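Local coordinates for ammonium transporter (Kuenenia stuttgartiensis, PDB 6EU6), which probably serves as the Amt-type membrane sensor of an ammonium-responsive histidine kinase, detecting ammonium and signalling across the membrane, at residues A178-I183 with W370-G375; G174-M179 with S321-H326; T106-L111 with A126-I131. All blocks are in the same frame, centred on the assembly; numbering follows the deposited sequence.

Interaction 1: A178-I183 with W370-G375; sequences AMAAAI and WSFGLG
The shortest polar bond here, 2.8 Å from Ala182 N to Ala178 O, lies within one helix and holds the helical turn that carries Met179 and Ala180 to Phe372. The contact itself is apolar: helices 167-185 and 353-385 run roughly parallel, their local axes 8.2 Å apart and crossing at -31°. With CG anti to its backbone N (chi1 -174°), Phe372 sends its ring across the gap. Ile183 CD1 comes up to the ring edge, in plane, 3.7 Å from Phe372 CZ, and its side chain lies at about a right angle to the phenylalanine. Met179 makes a Met-aromatic contact: its SD stands 5.1 Å from the Phe372 ring centroid, 47° off the ring normal, neither over the face nor at the edge. Methionine, with a polarisable chain that can bend, as it does here at chi3, suits such a place. The backbone joins in too, with Ala180 N 3.6 Å from Phe372 CE1.

One turn on, small residues let the helices close. Ala180 CB rests 3.7 Å from Gly375 C, and a side chain on Gly375 would press on that methyl and on Ser371 O of its own helix. Ser371 OG bonds to Ile173 O, a second tie between the two helices, while Phe368 stacks on Phe372. Replacing Phe372 by an alanine would probably open a gap beside Met179 and Ile183 and take this ring away from the Met179 sulfur. Dispersion and close fit therefore make this joint, which reaches the detergent pocket through Ile183.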
# COMPACT_ATOMS: atom_id res chain seq x y z
N ALA A 178 -17.05 -14.55 15.07
CA ALA A 178 -16.07 -15.51 14.67
C ALA A 178 -16.02 -16.62 15.75
O ALA A 178 -15.83 -17.78 15.42
CB ALA A 178 -14.69 -14.86 14.56
N MET A 179 -16.08 -16.25 17.03
CA MET A 179 -15.93 -17.27 18.05
C MET A 179 -17.09 -18.31 18.00
O MET A 179 -16.85 -19.52 18.12
CB MET A 179 -15.90 -16.67 19.45
CG MET A 179 -15.80 -17.73 20.52
SD MET A 179 -15.54 -16.92 22.11
CE MET A 179 -17.16 -16.79 22.70
N ALA A 180 -18.32 -17.83 17.82
CA ALA A 180 -19.42 -18.73 17.60
C ALA A 180 -19.21 -19.60 16.40
O ALA A 180 -19.52 -20.81 16.39
CB ALA A 180 -20.73 -17.95 17.45
N ALA A 181 -18.78 -18.99 15.31
CA ALA A 181 -18.54 -19.78 14.10
C ALA A 181 -17.44 -20.87 14.33
O ALA A 181 -17.61 -22.04 13.92
CB ALA A 181 -18.19 -18.85 12.94
N ALA A 182 -16.34 -20.53 15.03
CA ALA A 182 -15.30 -21.49 15.26
C ALA A 182 -15.82 -22.69 16.12
O ALA A 182 -15.39 -23.84 15.96
CB ALA A 182 -14.12 -20.86 15.96
N ILE A 183 -16.69 -22.37 17.04
CA ILE A 183 -17.28 -23.38 17.92
C ILE A 183 -18.18 -24.32 17.14
O ILE A 183 -18.05 -25.51 17.22
CB ILE A 183 -18.09 -22.75 19.07
CG1 ILE A 183 -17.13 -22.25 20.12
CG2 ILE A 183 -18.96 -23.80 19.80
CD1 ILE A 183 -17.78 -21.36 21.18
N TRP A 370 -25.10 -10.22 22.30
CA TRP A 370 -25.72 -10.05 21.00
C TRP A 370 -24.98 -10.85 19.88
O TRP A 370 -25.60 -11.61 19.16
CB TRP A 370 -25.73 -8.56 20.70
CG TRP A 370 -26.29 -8.12 19.32
CD1 TRP A 370 -25.56 -7.53 18.27
CD2 TRP A 370 -27.65 -8.11 18.90
NE1 TRP A 370 -26.42 -7.20 17.22
CE2 TRP A 370 -27.69 -7.58 17.57
CE3 TRP A 370 -28.84 -8.57 19.47
CZ2 TRP A 370 -28.89 -7.43 16.86
CZ3 TRP A 370 -30.04 -8.42 18.75
CH2 TRP A 370 -30.05 -7.86 17.46
N SER A 371 -23.66 -10.62 19.72
CA SER A 371 -22.92 -11.18 18.61
C SER A 371 -22.59 -12.65 18.81
O SER A 371 -22.84 -13.46 17.91
CB SER A 371 -21.66 -10.29 18.27
OG SER A 371 -20.97 -10.90 17.19
N PHE A 372 -22.10 -13.06 19.98
CA PHE A 372 -21.94 -14.49 20.20
C PHE A 372 -23.31 -15.20 20.21
O PHE A 372 -23.46 -16.24 19.61
CB PHE A 372 -21.22 -14.71 21.50
CG PHE A 372 -20.89 -16.13 21.75
CD1 PHE A 372 -19.84 -16.74 21.06
CD2 PHE A 372 -21.64 -16.87 22.68
CE1 PHE A 372 -19.58 -18.08 21.23
CE2 PHE A 372 -21.36 -18.21 22.86
CZ PHE A 372 -20.32 -18.81 22.16
N GLY A 373 -24.30 -14.67 20.91
CA GLY A 373 -25.58 -15.37 20.97
C GLY A 373 -26.32 -15.49 19.64
O GLY A 373 -26.78 -16.57 19.25
N LEU A 374 -26.44 -14.40 18.91
CA LEU A 374 -27.00 -14.51 17.56
C LEU A 374 -26.14 -15.33 16.59
O LEU A 374 -26.66 -15.97 15.67
CB LEU A 374 -27.24 -13.17 16.94
CG LEU A 374 -28.52 -12.47 17.34
CD1 LEU A 374 -28.62 -11.09 16.65
CD2 LEU A 374 -29.73 -13.33 16.94
N GLY A 375 -24.85 -15.30 16.79
CA GLY A 375 -23.97 -16.08 15.96
C GLY A 375 -24.16 -17.53 16.22
O GLY A 375 -24.24 -18.34 15.25

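Interaction 2: G174-M179 with S321-H326; sequences GGWFAM and SAIAVH
Apolar packing centres on Ile323, whose branches spread over Met179 and Trp176. The delta methyl and CG1 take the Met179 side: CD1 sits 3.7 Å from Met179 CA, and the two side chains cross at about a right angle. The gamma methyl, Ile323 CG2, reaches Trp176 CZ3 at 3.8 Å in an oblique approach and also comes near Met179 SD. This spread follows from chi1 of -61°, which sets CG1 beside the backbone N and CG2 anti to it; a beta-branched residue can thus serve two partners at once. Trp176 leaves its helix pointing away from helix 322-340, yet the indole is long enough for its benzene ring to reach back, and Phe368 meets it edge-to-face.

Close backbone packing depends on glycine. The helices run nearly antiparallel, at 162° between their local directions, and come closest where the CA atoms of Gly175 and Ile323 are 4.9 Å apart. Gly175 CA also lies 4.2 Å from His326 CB, and a side chain on this glycine would be pressed tightly against the backbone of His326.

Polar bonds belong to the surroundings. Asp318 OD2 accepts from Ile323 N at the start of helix 322-340, and His326 ND1 is hydrogen-bonded to ND1 of His171, on the same helix as Gly175. The planes of the two imidazoles are about 15° apart, an arrangement consistent with the twin-histidine motif of the Amt family. Within its own segment the His326 ring has Val325 CG1 over the centre of one face and Ala322 CA at its edge, which, with the bond to His171, probably limits its turning. The chemistry is thus an apolar, glycine-based approach of two helices, buried in the chain and close enough for His326 and His171 to share a hydrogen bond.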
# COMPACT_ATOMS: atom_id res chain seq x y z
N GLY A 174 -17.13 -8.44 15.59
CA GLY A 174 -16.65 -9.42 14.64
C GLY A 174 -15.98 -10.63 15.27
O GLY A 174 -16.16 -11.75 14.80
N GLY A 175 -15.23 -10.41 16.37
CA GLY A 175 -14.48 -11.47 17.01
C GLY A 175 -15.42 -12.49 17.72
O GLY A 175 -15.16 -13.68 17.66
N TRP A 176 -16.49 -12.02 18.36
CA TRP A 176 -17.47 -12.92 19.03
C TRP A 176 -18.31 -13.70 18.01
O TRP A 176 -18.63 -14.89 18.22
CB TRP A 176 -18.37 -12.13 20.01
CG TRP A 176 -17.63 -11.41 21.09
CD1 TRP A 176 -17.91 -10.16 21.57
CD2 TRP A 176 -16.46 -11.84 21.80
NE1 TRP A 176 -17.01 -9.80 22.51
CE2 TRP A 176 -16.13 -10.81 22.72
CE3 TRP A 176 -15.71 -13.02 21.83
CZ2 TRP A 176 -15.06 -10.89 23.56
CZ3 TRP A 176 -14.65 -13.10 22.71
CH2 TRP A 176 -14.33 -12.03 23.54
N PHE A 177 -18.62 -13.08 16.88
CA PHE A 177 -19.24 -13.80 15.78
C PHE A 177 -18.32 -14.88 15.25
O PHE A 177 -18.75 -16.03 15.07
CB PHE A 177 -19.61 -12.82 14.68
CG PHE A 177 -20.45 -13.42 13.59
CD1 PHE A 177 -21.73 -13.90 13.85
CD2 PHE A 177 -19.95 -13.53 12.28
CE1 PHE A 177 -22.51 -14.48 12.83
CE2 PHE A 177 -20.73 -14.07 11.27
CZ PHE A 177 -22.01 -14.58 11.56
N ALA A 178 -17.05 -14.55 15.07
CA ALA A 178 -16.07 -15.51 14.67
C ALA A 178 -16.02 -16.62 15.75
O ALA A 178 -15.83 -17.78 15.42
CB ALA A 178 -14.69 -14.86 14.56
N MET A 179 -16.08 -16.25 17.03
CA MET A 179 -15.93 -17.27 18.05
C MET A 179 -17.09 -18.31 18.00
O MET A 179 -16.85 -19.52 18.12
CB MET A 179 -15.90 -16.67 19.45
CG MET A 179 -15.80 -17.73 20.52
SD MET A 179 -15.54 -16.92 22.11
CE MET A 179 -17.16 -16.79 22.70
N SER A 321 -5.83 -16.58 15.61
CA SER A 321 -6.07 -15.95 16.90
C SER A 321 -7.01 -14.74 16.81
O SER A 321 -6.80 -13.74 17.48
CB SER A 321 -4.76 -15.61 17.58
OG SER A 321 -3.94 -16.73 17.64
N ALA A 322 -7.96 -14.79 15.86
CA ALA A 322 -8.91 -13.73 15.65
C ALA A 322 -9.70 -13.37 16.93
O ALA A 322 -10.01 -12.20 17.20
CB ALA A 322 -9.88 -14.11 14.58
N ILE A 323 -10.03 -14.39 17.71
CA ILE A 323 -10.86 -14.17 18.92
C ILE A 323 -10.05 -13.40 19.94
O ILE A 323 -10.46 -12.39 20.46
CB ILE A 323 -11.33 -15.49 19.52
CG1 ILE A 323 -12.19 -16.25 18.50
CG2 ILE A 323 -12.09 -15.18 20.80
CD1 ILE A 323 -12.34 -17.75 18.86
N ALA A 324 -8.83 -13.84 20.15
CA ALA A 324 -7.93 -13.08 21.02
C ALA A 324 -7.63 -11.68 20.56
O ALA A 324 -7.64 -10.75 21.38
CB ALA A 324 -6.63 -13.83 21.19
N VAL A 325 -7.39 -11.46 19.24
CA VAL A 325 -6.95 -10.16 18.77
C VAL A 325 -8.16 -9.20 18.85
O VAL A 325 -8.12 -8.12 19.48
CB VAL A 325 -6.41 -10.23 17.33
CG1 VAL A 325 -6.34 -8.87 16.68
CG2 VAL A 325 -5.05 -10.94 17.32
N HIS A 326 -9.23 -9.61 18.17
CA HIS A 326 -10.38 -8.75 17.98
C HIS A 326 -11.41 -8.79 19.17
O HIS A 326 -11.87 -7.75 19.58
CB HIS A 326 -11.07 -9.10 16.66
CG HIS A 326 -10.19 -9.00 15.45
ND1 HIS A 326 -9.94 -7.82 14.80
CD2 HIS A 326 -9.48 -9.95 14.78
CE1 HIS A 326 -9.11 -8.04 13.78
NE2 HIS A 326 -8.79 -9.32 13.78

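Interaction 3: T106-L111 with A126-I131; sequences TAATIL and AGTAFI
Helices 93-114 and 121-144 pass antiparallel, 149° between their local directions and 9.2 Å between axes, with Ala108 and Thr128 closest at 5.6 Å from CA to CA. Ala108 points its methyl into the interface, 3.8 Å from Ile131 CG2 and a little farther from Thr128 CG2; alanine is small enough to slip between those two beta-branched neighbours. Ile131 lies with CG1 anti to its backbone N (chi1 -167°), which directs CD1 toward Ala107, 4.0 Å from the carbonyl atom Ala107 O, and leaves CG2 wedged between its own N and carbonyl carbon, facing Ala108.

One turn further along helix 93-114, Leu111 lays CD2 on the backbone of Gly127, 4.0 Å from Gly127 CA. A beta carbon at that glycine would clash with the leucine methyl, so the missing side chain is what lets Leu111 settle there.

Water 1 supplies the polar link. It donates to Ala108 O and to Thr128 OG1, each at 2.7 Å, using both of its protons to join the helices. Thr128 OG1 is also hydrogen-bonded to Asn124 O of its own helix, so the threonine puts its hydroxyl into the bridge and its methyl against Ala108. The water gives Ala108 O a strong partner where its bond within the helix, from Leu111 N, is weak.

Beyond the pair, Phe177 of helix 167-185 touches both Leu111 and Ile131, and Asp50 and Ile53 of helix 40-67 touch Thr128. Asp50 OD2 also bonds to Thr109 OG1, so this helix pair packs against helices 167-185 and 40-67 in the all-helical transporter bundle.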
# COMPACT_ATOMS: atom_id res chain seq x y z
N THR A 106 -14.44 -4.61 7.58
CA THR A 106 -13.47 -5.02 8.65
C THR A 106 -14.12 -5.99 9.65
O THR A 106 -13.63 -7.04 9.97
CB THR A 106 -12.88 -3.81 9.35
OG1 THR A 106 -12.38 -2.90 8.37
CG2 THR A 106 -11.75 -4.18 10.23
N ALA A 107 -15.26 -5.59 10.14
CA ALA A 107 -16.00 -6.41 11.13
C ALA A 107 -16.30 -7.77 10.56
O ALA A 107 -16.11 -8.78 11.19
CB ALA A 107 -17.28 -5.69 11.52
N ALA A 108 -16.65 -7.80 9.29
CA ALA A 108 -17.11 -9.07 8.75
C ALA A 108 -15.99 -10.02 8.38
O ALA A 108 -16.17 -11.24 8.39
CB ALA A 108 -17.93 -8.74 7.50
N THR A 109 -14.83 -9.47 8.00
CA THR A 109 -13.77 -10.30 7.48
C THR A 109 -13.02 -11.03 8.59
O THR A 109 -12.33 -12.04 8.31
CB THR A 109 -12.81 -9.52 6.57
OG1 THR A 109 -12.07 -10.47 5.83
CG2 THR A 109 -11.84 -8.69 7.33
N ILE A 110 -13.14 -10.55 9.82
CA ILE A 110 -12.59 -11.24 10.98
C ILE A 110 -12.98 -12.74 10.97
O ILE A 110 -12.17 -13.64 11.27
CB ILE A 110 -13.10 -10.57 12.29
CG1 ILE A 110 -12.44 -9.19 12.39
CG2 ILE A 110 -12.72 -11.40 13.53
CD1 ILE A 110 -13.08 -8.16 13.32
N LEU A 111 -14.24 -13.02 10.63
CA LEU A 111 -14.75 -14.37 10.56
C LEU A 111 -13.82 -15.32 9.85
O LEU A 111 -13.62 -16.43 10.29
CB LEU A 111 -16.08 -14.34 9.76
CG LEU A 111 -16.76 -15.68 9.50
CD1 LEU A 111 -17.12 -16.41 10.81
CD2 LEU A 111 -18.00 -15.47 8.69
N ALA A 126 -22.44 -16.85 3.86
CA ALA A 126 -23.71 -16.57 4.53
C ALA A 126 -23.43 -15.85 5.87
O ALA A 126 -24.19 -15.00 6.31
CB ALA A 126 -24.46 -17.87 4.79
N GLY A 127 -22.36 -16.24 6.54
CA GLY A 127 -21.93 -15.56 7.77
C GLY A 127 -21.66 -14.09 7.54
O GLY A 127 -22.08 -13.23 8.32
N THR A 128 -20.96 -13.78 6.45
CA THR A 128 -20.71 -12.44 6.07
C THR A 128 -21.97 -11.65 5.86
O THR A 128 -22.14 -10.54 6.34
CB THR A 128 -19.88 -12.36 4.74
OG1 THR A 128 -18.66 -13.10 4.89
CG2 THR A 128 -19.57 -10.88 4.38
N ALA A 129 -22.89 -12.23 5.13
CA ALA A 129 -24.11 -11.49 4.86
C ALA A 129 -24.87 -11.22 6.14
O ALA A 129 -25.41 -10.10 6.35
CB ALA A 129 -24.98 -12.34 3.92
N PHE A 130 -24.88 -12.22 7.04
CA PHE A 130 -25.64 -12.09 8.29
C PHE A 130 -25.05 -11.04 9.24
O PHE A 130 -25.76 -10.20 9.80
CB PHE A 130 -25.85 -13.43 8.93
CG PHE A 130 -26.76 -13.40 10.15
CD1 PHE A 130 -28.16 -13.32 10.03
CD2 PHE A 130 -26.23 -13.50 11.46
CE1 PHE A 130 -28.97 -13.29 11.17
CE2 PHE A 130 -27.07 -13.46 12.57
CZ PHE A 130 -28.43 -13.37 12.41
N ILE A 131 -23.72 -11.05 9.41
CA ILE A 131 -23.11 -10.09 10.29
C ILE A 131 -23.30 -8.68 9.78
O ILE A 131 -23.58 -7.77 10.58
CB ILE A 131 -21.67 -10.45 10.69
CG1 ILE A 131 -21.22 -9.54 11.87
CG2 ILE A 131 -20.72 -10.29 9.51
CD1 ILE A 131 -19.83 -9.77 12.37
O HOH W 1 -16.33 -12.60 6.07

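Helix 167-185 connects the three contacts. Interactions 1 and 2 share Ala178 and Met179 and have centres about 9 Å apart; where they meet, Phe372 CD1 is 3.6 Å from Trp176 O. Interaction 3 lies about 11 Å from each, centre to centre, and meets them by packing: Ala181 CB is 3.4 Å from Leu111 CD1, and Phe177 CE2 is 3.4 Å from Gly127 O. Ile110 CD1 comes within 3.5 Å of His326 ND1, so helix 93-114 also borders the histidine pair. The bound nonyl maltoside lies near interaction 1, about 4 Å from the Ile183 side chain and 5 Å from that of Met179.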